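Local coordinates for CBS domain-containing protein (PDB 2YZI) that is of unknown function but has two CBS domains, which in relatives often bind adenine nucleotides, so it may sense such a ligand, at residues 41-46 against 52-57; 80-85 against 112-117; 18-23 against 30-35. All coordinates share one frame; numbering follows the deposited sequence.

Interaction 1: 41-46 against 52-57; sequences LVVIND and GFFTKS
Gly52 pairs with Val43 through two backbone hydrogen bonds. Val43 N reaches Gly52 O over 2.9 Å, and the return bond from Gly52 N to Val43 O is longer, 3.3 Å. Glycine suits the place because a beta carbon here would press on Val43 CB. Phe53 follows in a non-hydrogen-bonded pair with Val42, whose CG1 meets the ring edge-on at CD1, 3.7 Å away. The two strands form the beta hairpin of a CBS domain, with helix 26-35 against the face that carries Leu41 and Phe54. Phe54 N and O bond to Leu41 O and N, both at 3.0 Å. With CG set between the backbone N and the carbonyl carbon (chi1 72°), the Phe54 ring lies beside the leucine. Leu41 CB sits over one ring face, CD1 is 3.6 Å from Phe54 CZ, and Val43 CG2 comes to the ring edge, 3.9 Å from Phe54 CE2. With an alanine in place of Phe54 the ring is gone, and Leu41 CD1 and Val43 CG2 would probably lose their shared apolar surface. Thr55 ends the strand as N-cap of helix 56-64, its side chain capping a first-turn backbone N and its own N bonded to Asp58 OD2.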
ATOM      1  N   LEU B  41      -4.900  -5.566  -8.958  1.00 16.79           N
ATOM      2  CA  LEU B  41      -5.081  -6.127 -10.282  1.00 15.71           C
ATOM      3  C   LEU B  41      -6.567  -6.189 -10.605  1.00 16.32           C
ATOM      4  O   LEU B  41      -7.391  -6.414  -9.720  1.00 13.04           O
ATOM      5  CB  LEU B  41      -4.510  -7.550 -10.335  1.00 15.22           C
ATOM      6  CG  LEU B  41      -3.000  -7.786 -10.206  1.00 14.15           C
ATOM      7  CD1 LEU B  41      -2.739  -9.278 -10.104  1.00 12.10           C
ATOM      8  CD2 LEU B  41      -2.271  -7.206 -11.418  1.00 15.55           C
ATOM      9  N   VAL B  42      -6.901  -5.961 -11.872  1.00 14.93           N
ATOM     10  CA  VAL B  42      -8.275  -6.084 -12.328  1.00 16.14           C
ATOM     11  C   VAL B  42      -8.287  -7.456 -12.982  1.00 15.90           C
ATOM     12  O   VAL B  42      -7.241  -7.956 -13.391  1.00 14.79           O
ATOM     13  CB  VAL B  42      -8.643  -5.035 -13.395  1.00 16.55           C
ATOM     14  CG1 VAL B  42      -8.753  -3.658 -12.760  1.00 17.91           C
ATOM     15  CG2 VAL B  42      -7.594  -5.035 -14.507  1.00 17.63           C
ATOM     16  N   VAL B  43      -9.456  -8.067 -13.073  1.00 16.93           N
ATOM     17  CA  VAL B  43      -9.596  -9.379 -13.692  1.00 16.07           C
ATOM     18  C   VAL B  43     -10.448  -9.216 -14.942  1.00 17.70           C
ATOM     19  O   VAL B  43     -11.534  -8.638 -14.886  1.00 19.00           O
ATOM     20  CB  VAL B  43     -10.280 -10.366 -12.737  1.00 14.86           C
ATOM     21  CG1 VAL B  43     -10.323 -11.765 -13.370  1.00 15.04           C
ATOM     22  CG2 VAL B  43      -9.541 -10.378 -11.402  1.00 13.43           C
ATOM     23  N   ILE B  44      -9.958  -9.730 -16.067  1.00 18.90           N
ATOM     24  CA  ILE B  44     -10.661  -9.599 -17.341  1.00 19.68           C
ATOM     25  C   ILE B  44     -11.139 -10.932 -17.909  1.00 19.29           C
ATOM     26  O   ILE B  44     -10.396 -11.911 -17.900  1.00 19.02           O
ATOM     27  CB  ILE B  44      -9.742  -8.910 -18.374  1.00 20.79           C
ATOM     28  CG1 ILE B  44      -9.473  -7.469 -17.945  1.00 23.03           C
ATOM     29  CG2 ILE B  44     -10.361  -8.930 -19.743  1.00 20.70           C
ATOM     30  CD1 ILE B  44      -8.611  -7.352 -16.717  1.00 25.54           C
ATOM     31  N   ASN B  45     -12.378 -10.976 -18.390  1.00 18.99           N
ATOM     32  CA  ASN B  45     -12.904 -12.213 -18.976  1.00 21.69           C
ATOM     33  C   ASN B  45     -12.402 -12.361 -20.421  1.00 22.57           C
ATOM     34  O   ASN B  45     -11.706 -11.484 -20.931  1.00 21.20           O
ATOM     35  CB  ASN B  45     -14.439 -12.238 -18.956  1.00 21.48           C
ATOM     36  CG  ASN B  45     -15.058 -11.128 -19.785  1.00 21.26           C
ATOM     37  OD1 ASN B  45     -14.536 -10.753 -20.832  1.00 22.02           O
ATOM     38  ND2 ASN B  45     -16.190 -10.609 -19.324  1.00 22.36           N
ATOM     39  N   ASP B  46     -12.774 -13.457 -21.080  1.00 26.01           N
ATOM     40  CA  ASP B  46     -12.323 -13.721 -22.447  1.00 29.78           C
ATOM     41  C   ASP B  46     -12.774 -12.720 -23.498  1.00 30.10           C
ATOM     42  O   ASP B  46     -12.255 -12.725 -24.610  1.00 29.98           O
ATOM     43  CB  ASP B  46     -12.732 -15.132 -22.888  1.00 32.45           C
ATOM     44  CG  ASP B  46     -12.076 -16.219 -22.052  1.00 35.99           C
ATOM     45  OD1 ASP B  46     -10.858 -16.116 -21.786  1.00 36.63           O
ATOM     46  OD2 ASP B  46     -12.777 -17.183 -21.667  1.00 38.80           O
ATOM     47  N   GLY B  52     -13.650  -8.319 -12.428  1.00 14.78           N
ATOM     48  CA  GLY B  52     -13.283  -8.259 -11.030  1.00 15.00           C
ATOM     49  C   GLY B  52     -12.127  -7.338 -10.705  1.00 16.38           C
ATOM     50  O   GLY B  52     -11.559  -6.701 -11.584  1.00 15.47           O
ATOM     51  N   PHE B  53     -11.771  -7.300  -9.428  1.00 16.89           N
ATOM     52  CA  PHE B  53     -10.700  -6.446  -8.938  1.00 16.76           C
ATOM     53  C   PHE B  53     -10.281  -6.955  -7.563  1.00 17.29           C
ATOM     54  O   PHE B  53     -11.123  -7.454  -6.798  1.00 18.02           O
ATOM     55  CB  PHE B  53     -11.227  -5.015  -8.797  1.00 16.67           C
ATOM     56  CG  PHE B  53     -10.230  -4.045  -8.239  1.00 17.10           C
ATOM     57  CD1 PHE B  53      -9.301  -3.422  -9.071  1.00 16.87           C
ATOM     58  CD2 PHE B  53     -10.237  -3.726  -6.877  1.00 16.58           C
ATOM     59  CE1 PHE B  53      -8.400  -2.495  -8.559  1.00 16.06           C
ATOM     60  CE2 PHE B  53      -9.341  -2.800  -6.359  1.00 14.23           C
ATOM     61  CZ  PHE B  53      -8.420  -2.183  -7.202  1.00 13.92           C
ATOM     62  N   PHE B  54      -8.996  -6.831  -7.246  1.00 16.31           N
ATOM     63  CA  PHE B  54      -8.503  -7.265  -5.943  1.00 16.17           C
ATOM     64  C   PHE B  54      -7.125  -6.690  -5.605  1.00 16.82           C
ATOM     65  O   PHE B  54      -6.316  -6.376  -6.482  1.00 16.29           O
ATOM     66  CB  PHE B  54      -8.496  -8.800  -5.854  1.00 14.43           C
ATOM     67  CG  PHE B  54      -7.425  -9.461  -6.678  1.00 16.47           C
ATOM     68  CD1 PHE B  54      -6.123  -9.569  -6.193  1.00 15.10           C
ATOM     69  CD2 PHE B  54      -7.727 -10.001  -7.933  1.00 14.44           C
ATOM     70  CE1 PHE B  54      -5.135 -10.211  -6.945  1.00 16.50           C
ATOM     71  CE2 PHE B  54      -6.747 -10.645  -8.694  1.00 16.78           C
ATOM     72  CZ  PHE B  54      -5.449 -10.753  -8.203  1.00 17.07           C
ATOM     73  N   THR B  55      -6.876  -6.551  -4.309  1.00 16.67           N
ATOM     74  CA  THR B  55      -5.622  -5.993  -3.815  1.00 17.17           C
ATOM     75  C   THR B  55      -4.785  -7.035  -3.101  1.00 16.77           C
ATOM     76  O   THR B  55      -5.172  -8.193  -2.997  1.00 16.20           O
ATOM     77  CB  THR B  55      -5.882  -4.855  -2.820  1.00 16.70           C
ATOM     78  OG1 THR B  55      -6.501  -5.392  -1.645  1.00 19.39           O
ATOM     79  CG2 THR B  55      -6.786  -3.802  -3.436  1.00 14.62           C
ATOM     80  N   LYS B  56      -3.625  -6.604  -2.621  1.00 18.82           N
ATOM     81  CA  LYS B  56      -2.726  -7.477  -1.885  1.00 18.48           C
ATOM     82  C   LYS B  56      -3.402  -7.759  -0.549  1.00 17.75           C
ATOM     83  O   LYS B  56      -3.316  -8.861  -0.002  1.00 16.92           O
ATOM     84  CB  LYS B  56      -1.381  -6.779  -1.666  1.00 18.51           C
ATOM     85  CG  LYS B  56      -0.519  -6.656  -2.922  1.00 19.19           C
ATOM     86  CD  LYS B  56       0.798  -5.936  -2.632  1.00 19.37           C
ATOM     87  CE  LYS B  56       1.694  -5.863  -3.871  1.00 19.19           C
ATOM     88  NZ  LYS B  56       2.974  -5.116  -3.639  1.00 15.74           N
ATOM     89  N   SER B  57      -4.097  -6.748  -0.045  1.00 17.62           N
ATOM     90  CA  SER B  57      -4.799  -6.869   1.211  1.00 19.10           C
ATOM     91  C   SER B  57      -5.862  -7.959   1.118  1.00 21.03           C
ATOM     92  O   SER B  57      -6.035  -8.731   2.062  1.00 22.50           O
ATOM     93  CB  SER B  57      -5.442  -5.534   1.581  1.00 18.43           C
ATOM     94  OG  SER B  57      -5.898  -5.555   2.916  1.00 20.45           O
TER

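Interaction 2: 80-85 against 112-117; sequences RNLITA and GKIVGI
Thr84 and Ile114 stand 8.4 Å apart from CA to CA, and no hydrogen bond joins their two segments, so the backbones are not paired and the contact is made by side chains alone. It rests on one methyl group. Ile114 CD1 is 4.1 Å from Leu82 CD1 and equally 4.1 Å from Thr84 CG2, bridging two residues that alternate along the extended chain and send their side chains in the same direction. Leu82 starts out toward the other segment and reaches it with a single branch, CD1, its chain lying aslant to that of the isoleucine. Thr84 meets Ile114 nearly at right angles. Its chi1 of 65° places OG1 between the backbone N and the carbonyl carbon and turns CG2, the apolar branch, to the isoleucine. Threonine is thus well suited to a partly exposed strand position: its methyl serves the packing while its hydroxyl points another way.

Ile114 does not head straight for its partners. Its chi2 of -58° folds CD1 back instead of extending it, bringing that methyl nearer to them than the beta carbon is. The long branch of isoleucine is what spans the interval. Both are ordinary van der Waals distances; the contact is small, 83 Å² in all, because so few atoms take part.

In the sheet of the second CBS domain, strands 84-86 and 113-119 are the two outer strands, with 105-110 between them. Leu107 of that middle strand touches both Leu82 and Ile114. Ala85, turned the other way, packs on Val94 of helix 91-101. Leu82 also reaches Val50 and Phe53 of strand 50-55, and Ile114 reaches Leu17, joining this domain to the first.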
ATOM      1  N   ARG B  80     -16.412  -8.108  -6.964  1.00 23.40           N
ATOM      2  CA  ARG B  80     -17.073  -7.945  -8.247  1.00 22.18           C
ATOM      3  C   ARG B  80     -17.826  -6.640  -8.538  1.00 23.36           C
ATOM      4  O   ARG B  80     -18.843  -6.631  -9.232  1.00 23.02           O
ATOM      5  CB  ARG B  80     -17.975  -9.154  -8.501  1.00 20.37           C
ATOM      6  CG  ARG B  80     -17.208 -10.474  -8.591  1.00 18.17           C
ATOM      7  CD  ARG B  80     -18.150 -11.645  -8.923  1.00 17.92           C
ATOM      8  NE  ARG B  80     -17.429 -12.880  -9.211  1.00 17.22           N
ATOM      9  CZ  ARG B  80     -16.809 -13.619  -8.299  1.00 17.49           C
ATOM     10  NH1 ARG B  80     -16.822 -13.249  -7.027  1.00 14.72           N
ATOM     11  NH2 ARG B  80     -16.186 -14.731  -8.660  1.00 15.66           N
ATOM     12  N   ASN B  81     -17.324  -5.540  -7.997  1.00 23.05           N
ATOM     13  CA  ASN B  81     -17.875  -4.220  -8.273  1.00 24.45           C
ATOM     14  C   ASN B  81     -16.690  -3.302  -8.062  1.00 24.73           C
ATOM     15  O   ASN B  81     -15.833  -3.586  -7.229  1.00 25.71           O
ATOM     16  CB  ASN B  81     -19.039  -3.851  -7.347  1.00 25.33           C
ATOM     17  CG  ASN B  81     -18.691  -3.972  -5.894  1.00 27.38           C
ATOM     18  OD1 ASN B  81     -18.721  -5.062  -5.331  1.00 29.13           O
ATOM     19  ND2 ASN B  81     -18.348  -2.853  -5.273  1.00 27.91           N
ATOM     20  N   LEU B  82     -16.622  -2.216  -8.820  1.00 24.36           N
ATOM     21  CA  LEU B  82     -15.496  -1.306  -8.713  1.00 22.40           C
ATOM     22  C   LEU B  82     -15.825   0.039  -8.090  1.00 22.15           C
ATOM     23  O   LEU B  82     -16.934   0.544  -8.213  1.00 21.99           O
ATOM     24  CB  LEU B  82     -14.914  -1.069 -10.102  1.00 24.27           C
ATOM     25  CG  LEU B  82     -14.738  -2.327 -10.950  1.00 24.71           C
ATOM     26  CD1 LEU B  82     -14.459  -1.941 -12.401  1.00 22.79           C
ATOM     27  CD2 LEU B  82     -13.616  -3.177 -10.375  1.00 22.80           C
ATOM     28  N   ILE B  83     -14.838   0.613  -7.412  1.00 21.86           N
ATOM     29  CA  ILE B  83     -14.981   1.930  -6.810  1.00 21.64           C
ATOM     30  C   ILE B  83     -14.122   2.787  -7.714  1.00 22.43           C
ATOM     31  O   ILE B  83     -12.910   2.569  -7.834  1.00 22.99           O
ATOM     32  CB  ILE B  83     -14.447   1.974  -5.372  1.00 21.80           C
ATOM     33  CG1 ILE B  83     -15.333   1.106  -4.480  1.00 22.75           C
ATOM     34  CG2 ILE B  83     -14.421   3.409  -4.865  1.00 17.97           C
ATOM     35  CD1 ILE B  83     -16.817   1.522  -4.490  1.00 27.82           C
ATOM     36  N   THR B  84     -14.760   3.759  -8.351  1.00 22.00           N
ATOM     37  CA  THR B  84     -14.077   4.607  -9.304  1.00 21.05           C
ATOM     38  C   THR B  84     -14.217   6.089  -9.065  1.00 21.57           C
ATOM     39  O   THR B  84     -14.912   6.541  -8.160  1.00 22.36           O
ATOM     40  CB  THR B  84     -14.602   4.334 -10.714  1.00 22.67           C
ATOM     41  OG1 THR B  84     -15.977   4.727 -10.773  1.00 22.64           O
ATOM     42  CG2 THR B  84     -14.493   2.855 -11.057  1.00 19.87           C
ATOM     43  N   ALA B  85     -13.541   6.834  -9.921  1.00 20.71           N
ATOM     44  CA  ALA B  85     -13.549   8.275  -9.897  1.00 20.42           C
ATOM     45  C   ALA B  85     -13.449   8.663 -11.358  1.00 21.52           C
ATOM     46  O   ALA B  85     -12.804   7.978 -12.142  1.00 22.36           O
ATOM     47  CB  ALA B  85     -12.347   8.797  -9.126  1.00 20.56           C
ATOM     48  N   GLY B 112     -17.719   5.785 -18.939  1.00 30.14           N
ATOM     49  CA  GLY B 112     -18.060   4.401 -18.666  1.00 29.23           C
ATOM     50  C   GLY B 112     -16.945   3.374 -18.653  1.00 27.89           C
ATOM     51  O   GLY B 112     -17.103   2.316 -18.055  1.00 27.21           O
ATOM     52  N   LYS B 113     -15.829   3.662 -19.307  1.00 26.16           N
ATOM     53  CA  LYS B 113     -14.728   2.711 -19.340  1.00 25.47           C
ATOM     54  C   LYS B 113     -13.606   3.041 -18.354  1.00 23.41           C
ATOM     55  O   LYS B 113     -13.407   4.196 -17.985  1.00 23.49           O
ATOM     56  CB  LYS B 113     -14.157   2.628 -20.757  1.00 28.43           C
ATOM     57  CG  LYS B 113     -15.124   2.059 -21.793  1.00 32.45           C
ATOM     58  CD  LYS B 113     -14.502   2.063 -23.184  1.00 34.41           C
ATOM     59  CE  LYS B 113     -15.516   1.728 -24.285  1.00 35.46           C
ATOM     60  NZ  LYS B 113     -14.900   1.806 -25.659  1.00 35.63           N
ATOM     61  N   ILE B 114     -12.875   2.019 -17.924  1.00 20.43           N
ATOM     62  CA  ILE B 114     -11.765   2.227 -17.004  1.00 19.71           C
ATOM     63  C   ILE B 114     -10.566   2.627 -17.868  1.00 19.20           C
ATOM     64  O   ILE B 114     -10.175   1.887 -18.770  1.00 19.98           O
ATOM     65  CB  ILE B 114     -11.458   0.930 -16.197  1.00 19.71           C
ATOM     66  CG1 ILE B 114     -12.755   0.378 -15.594  1.00 16.32           C
ATOM     67  CG2 ILE B 114     -10.469   1.226 -15.070  1.00 19.95           C
ATOM     68  CD1 ILE B 114     -13.483   1.357 -14.693  1.00 14.95           C
ATOM     69  N   VAL B 115     -10.004   3.802 -17.612  1.00 18.26           N
ATOM     70  CA  VAL B 115      -8.881   4.289 -18.407  1.00 18.67           C
ATOM     71  C   VAL B 115      -7.561   4.389 -17.670  1.00 18.72           C
ATOM     72  O   VAL B 115      -6.520   4.605 -18.279  1.00 18.09           O
ATOM     73  CB  VAL B 115      -9.184   5.671 -19.007  1.00 19.16           C
ATOM     74  CG1 VAL B 115     -10.208   5.536 -20.096  1.00 20.45           C
ATOM     75  CG2 VAL B 115      -9.677   6.615 -17.921  1.00 19.25           C
ATOM     76  N   GLY B 116      -7.609   4.234 -16.358  1.00 18.40           N
ATOM     77  CA  GLY B 116      -6.400   4.309 -15.575  1.00 17.30           C
ATOM     78  C   GLY B 116      -6.700   3.980 -14.134  1.00 17.82           C
ATOM     79  O   GLY B 116      -7.779   3.483 -13.815  1.00 17.63           O
ATOM     80  N   ILE B 117      -5.736   4.270 -13.268  1.00 18.18           N
ATOM     81  CA  ILE B 117      -5.871   4.014 -11.849  1.00 18.34           C
ATOM     82  C   ILE B 117      -5.023   5.016 -11.080  1.00 18.62           C
ATOM     83  O   ILE B 117      -3.971   5.440 -11.559  1.00 18.56           O
ATOM     84  CB  ILE B 117      -5.395   2.590 -11.510  1.00 16.31           C
ATOM     85  CG1 ILE B 117      -5.710   2.266 -10.049  1.00 16.46           C
ATOM     86  CG2 ILE B 117      -3.902   2.460 -11.797  1.00 15.96           C
ATOM     87  CD1 ILE B 117      -5.326   0.864  -9.652  1.00 14.92           C
TER

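Interaction 3: 18-23 against 30-35; sequences LGVKPS and SRLMME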
ATOM      1  N   LEU B  18      -2.542  -3.449 -14.579  1.00 29.41           N
ATOM      2  CA  LEU B  18      -2.420  -4.821 -15.042  1.00 28.42           C
ATOM      3  C   LEU B  18      -3.612  -5.708 -14.756  1.00 28.21           C
ATOM      4  O   LEU B  18      -4.269  -5.585 -13.729  1.00 28.18           O
ATOM      5  CB  LEU B  18      -1.156  -5.474 -14.476  1.00 27.59           C
ATOM      6  CG  LEU B  18       0.144  -4.994 -15.122  1.00 29.21           C
ATOM      7  CD1 LEU B  18       0.491  -3.601 -14.607  1.00 29.14           C
ATOM      8  CD2 LEU B  18       1.258  -5.963 -14.814  1.00 28.06           C
ATOM      9  N   GLY B  19      -3.877  -6.612 -15.686  1.00 27.90           N
ATOM     10  CA  GLY B  19      -4.987  -7.526 -15.535  1.00 27.38           C
ATOM     11  C   GLY B  19      -4.566  -8.977 -15.642  1.00 26.22           C
ATOM     12  O   GLY B  19      -3.530  -9.303 -16.227  1.00 27.31           O
ATOM     13  N   VAL B  20      -5.368  -9.849 -15.048  1.00 24.74           N
ATOM     14  CA  VAL B  20      -5.124 -11.279 -15.094  1.00 24.79           C
ATOM     15  C   VAL B  20      -6.460 -11.920 -15.432  1.00 24.62           C
ATOM     16  O   VAL B  20      -7.506 -11.295 -15.267  1.00 25.08           O
ATOM     17  CB  VAL B  20      -4.628 -11.822 -13.731  1.00 25.16           C
ATOM     18  CG1 VAL B  20      -3.264 -11.221 -13.394  1.00 26.35           C
ATOM     19  CG2 VAL B  20      -5.636 -11.501 -12.634  1.00 23.56           C
ATOM     20  N   LYS B  21      -6.434 -13.150 -15.922  1.00 24.31           N
ATOM     21  CA  LYS B  21      -7.676 -13.831 -16.242  1.00 24.22           C
ATOM     22  C   LYS B  21      -8.244 -14.405 -14.944  1.00 23.99           C
ATOM     23  O   LYS B  21      -7.533 -14.513 -13.942  1.00 22.79           O
ATOM     24  CB  LYS B  21      -7.430 -14.940 -17.267  1.00 26.30           C
ATOM     25  CG  LYS B  21      -7.012 -14.423 -18.630  1.00 28.75           C
ATOM     26  CD  LYS B  21      -6.973 -15.540 -19.658  1.00 33.95           C
ATOM     27  CE  LYS B  21      -6.642 -15.008 -21.046  1.00 37.47           C
ATOM     28  NZ  LYS B  21      -7.621 -13.978 -21.493  1.00 40.00           N
ATOM     29  N   PRO B  22      -9.532 -14.768 -14.940  1.00 22.90           N
ATOM     30  CA  PRO B  22     -10.188 -15.328 -13.752  1.00 22.75           C
ATOM     31  C   PRO B  22      -9.548 -16.613 -13.251  1.00 23.54           C
ATOM     32  O   PRO B  22      -9.557 -16.888 -12.050  1.00 23.28           O
ATOM     33  CB  PRO B  22     -11.625 -15.559 -14.216  1.00 21.93           C
ATOM     34  CG  PRO B  22     -11.800 -14.536 -15.291  1.00 23.30           C
ATOM     35  CD  PRO B  22     -10.499 -14.594 -16.034  1.00 22.48           C
ATOM     36  N   SER B  23      -8.999 -17.397 -14.173  1.00 23.21           N
ATOM     37  CA  SER B  23      -8.369 -18.670 -13.824  1.00 23.94           C
ATOM     38  C   SER B  23      -6.950 -18.516 -13.256  1.00 24.76           C
ATOM     39  O   SER B  23      -6.366 -19.481 -12.776  1.00 24.94           O
ATOM     40  CB  SER B  23      -8.339 -19.597 -15.047  1.00 23.29           C
ATOM     41  OG  SER B  23      -7.437 -19.125 -16.030  1.00 23.47           O
ATOM     42  N   SER B  30       0.246 -12.938  -7.454  1.00 24.15           N
ATOM     43  CA  SER B  30       1.150 -12.350  -6.467  1.00 23.89           C
ATOM     44  C   SER B  30       2.521 -12.047  -7.069  1.00 24.20           C
ATOM     45  O   SER B  30       3.097 -10.992  -6.812  1.00 23.11           O
ATOM     46  CB  SER B  30       1.328 -13.281  -5.261  1.00 23.38           C
ATOM     47  OG  SER B  30       0.174 -13.295  -4.441  1.00 24.30           O
ATOM     48  N   ARG B  31       3.036 -12.973  -7.871  1.00 24.38           N
ATOM     49  CA  ARG B  31       4.340 -12.788  -8.487  1.00 25.28           C
ATOM     50  C   ARG B  31       4.297 -11.644  -9.483  1.00 26.02           C
ATOM     51  O   ARG B  31       5.204 -10.810  -9.530  1.00 26.69           O
ATOM     52  CB  ARG B  31       4.790 -14.061  -9.200  1.00 26.68           C
ATOM     53  CG  ARG B  31       6.176 -13.954  -9.816  1.00 26.74           C
ATOM     54  CD  ARG B  31       6.319 -14.958 -10.921  1.00 31.42           C
ATOM     55  NE  ARG B  31       5.362 -14.699 -11.994  1.00 31.77           N
ATOM     56  CZ  ARG B  31       5.478 -13.711 -12.871  1.00 31.16           C
ATOM     57  NH1 ARG B  31       6.513 -12.881 -12.811  1.00 31.15           N
ATOM     58  NH2 ARG B  31       4.557 -13.553 -13.808  1.00 31.00           N
ATOM     59  N   LEU B  32       3.242 -11.617 -10.285  1.00 25.67           N
ATOM     60  CA  LEU B  32       3.069 -10.564 -11.273  1.00 27.41           C
ATOM     61  C   LEU B  32       3.038  -9.189 -10.591  1.00 29.17           C
ATOM     62  O   LEU B  32       3.607  -8.218 -11.099  1.00 26.52           O
ATOM     63  CB  LEU B  32       1.773 -10.802 -12.051  1.00 26.63           C
ATOM     64  CG  LEU B  32       1.410  -9.859 -13.197  1.00 27.66           C
ATOM     65  CD1 LEU B  32       2.503  -9.844 -14.257  1.00 25.99           C
ATOM     66  CD2 LEU B  32       0.084 -10.320 -13.796  1.00 26.49           C
HETATM   67  N   MSE B  33       2.379  -9.118  -9.434  1.00 37.95           N
HETATM   68  CA  MSE B  33       2.270  -7.867  -8.687  1.00 35.20           C
HETATM   69  C   MSE B  33       3.624  -7.403  -8.167  1.00 34.68           C
HETATM   70  O   MSE B  33       3.936  -6.213  -8.191  1.00 34.63           O
HETATM   71  CB  MSE B  33       1.313  -8.030  -7.501  1.00 34.05           C
HETATM   72  CG  MSE B  33      -0.156  -8.142  -7.867  1.00 36.10           C
HETATM   73 SE   MSE B  33      -1.158  -8.728  -6.300  1.00 38.94          SE
HETATM   74  CE  MSE B  33      -2.097  -7.074  -5.875  1.00 36.06           C
HETATM   75  N   MSE B  34       4.424  -8.343  -7.684  1.00 34.11           N
HETATM   76  CA  MSE B  34       5.738  -7.998  -7.162  1.00 33.14           C
HETATM   77  C   MSE B  34       6.665  -7.614  -8.310  1.00 31.61           C
HETATM   78  O   MSE B  34       7.523  -6.754  -8.150  1.00 31.77           O
HETATM   79  CB  MSE B  34       6.331  -9.175  -6.377  1.00 34.61           C
HETATM   80  CG  MSE B  34       5.490  -9.609  -5.181  1.00 36.64           C
HETATM   81 SE   MSE B  34       5.201  -8.151  -3.926  1.00 39.84          SE
HETATM   82  CE  MSE B  34       4.327  -9.086  -2.488  1.00 38.53           C
ATOM     83  N   GLU B  35       6.475  -8.238  -9.470  1.00 30.99           N
ATOM     84  CA  GLU B  35       7.303  -7.956 -10.641  1.00 29.58           C
ATOM     85  C   GLU B  35       7.083  -6.537 -11.148  1.00 28.83           C
ATOM     86  O   GLU B  35       8.035  -5.793 -11.365  1.00 28.68           O
ATOM     87  CB  GLU B  35       6.991  -8.938 -11.773  1.00 31.17           C
ATOM     88  CG  GLU B  35       7.913  -8.796 -12.992  1.00 35.12           C
ATOM     89  CD  GLU B  35       7.455  -9.604 -14.200  1.00 35.75           C
ATOM     90  OE1 GLU B  35       6.840 -10.679 -14.019  1.00 36.58           O
ATOM     91  OE2 GLU B  35       7.726  -9.169 -15.336  1.00 37.40           O
TER
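Leu18 opens the contact with Leu32, whose two methyl groups divide the work. Leu18 CD2 lies 4.1 Å from Leu32 CD1, and the two side chains approach aslant, each through one branch. Gly19 adds little: its carbonyl oxygen is the nearest part, 4.5 Å from Leu32 CD2. At Val20 the beta carbon again points toward the helix, and its CG1 is 3.5 Å from Leu32 CD2, tighter than the usual spacing of carbons. The two side chains run alongside one another, pointing opposite ways. Valine suits this buried strand position, being short enough for the helix to come close and broad enough to offer a methyl. Leucine suits the helix side because its fork can serve two residues of one extended segment. The extended first torsion of Leu32, CG anti to the backbone N (chi1 -177°), carries that fork out from the helix to the strand.

The segments belong to the beta-alpha-beta unit of strand 19-20, helix 26-35 and strand 40-44, in which the two strands run parallel and the helix packs on one face of the sheet. Leu18 and Val20 also touch Leu41 of the neighbouring strand, which extends the apolar layer beneath the helix. On the helix, Arg31 NH1 forms a salt bridge with Glu35 OE1 one turn on, the carboxylate lying at the guanidinium edge, and Arg31 NH2 has a second one with Glu28.

No hydrogen bond or charge pair crosses between the segments, so helix and strand are held here by shape and the exclusion of water, while the Arg31-Glu35 pair stays on the helix and bridges nothing to 18-23.

Interactions 1 and 3 lie in the first CBS domain, their centres about 8 Å apart, and share a sheet: Ile44 N is 3.0 Å from Val20 O and Val42 O is 3.1 Å from Val20 N, probable hydrogen bonds joining strands 19-20 and 40-44. Both also touch the second subunit. Interaction 2 lies in the second CBS domain, its centre about 11 Å from that of interaction 1, and one place where the domains meet is Phe53 CB, 3.4 Å from Leu82 CD2. Interactions 2 and 3 do not touch, their centres being about 18 Å apart. In related proteins, paired CBS domains often hold adenine nucleotides in clefts between them; whether this one does remains open.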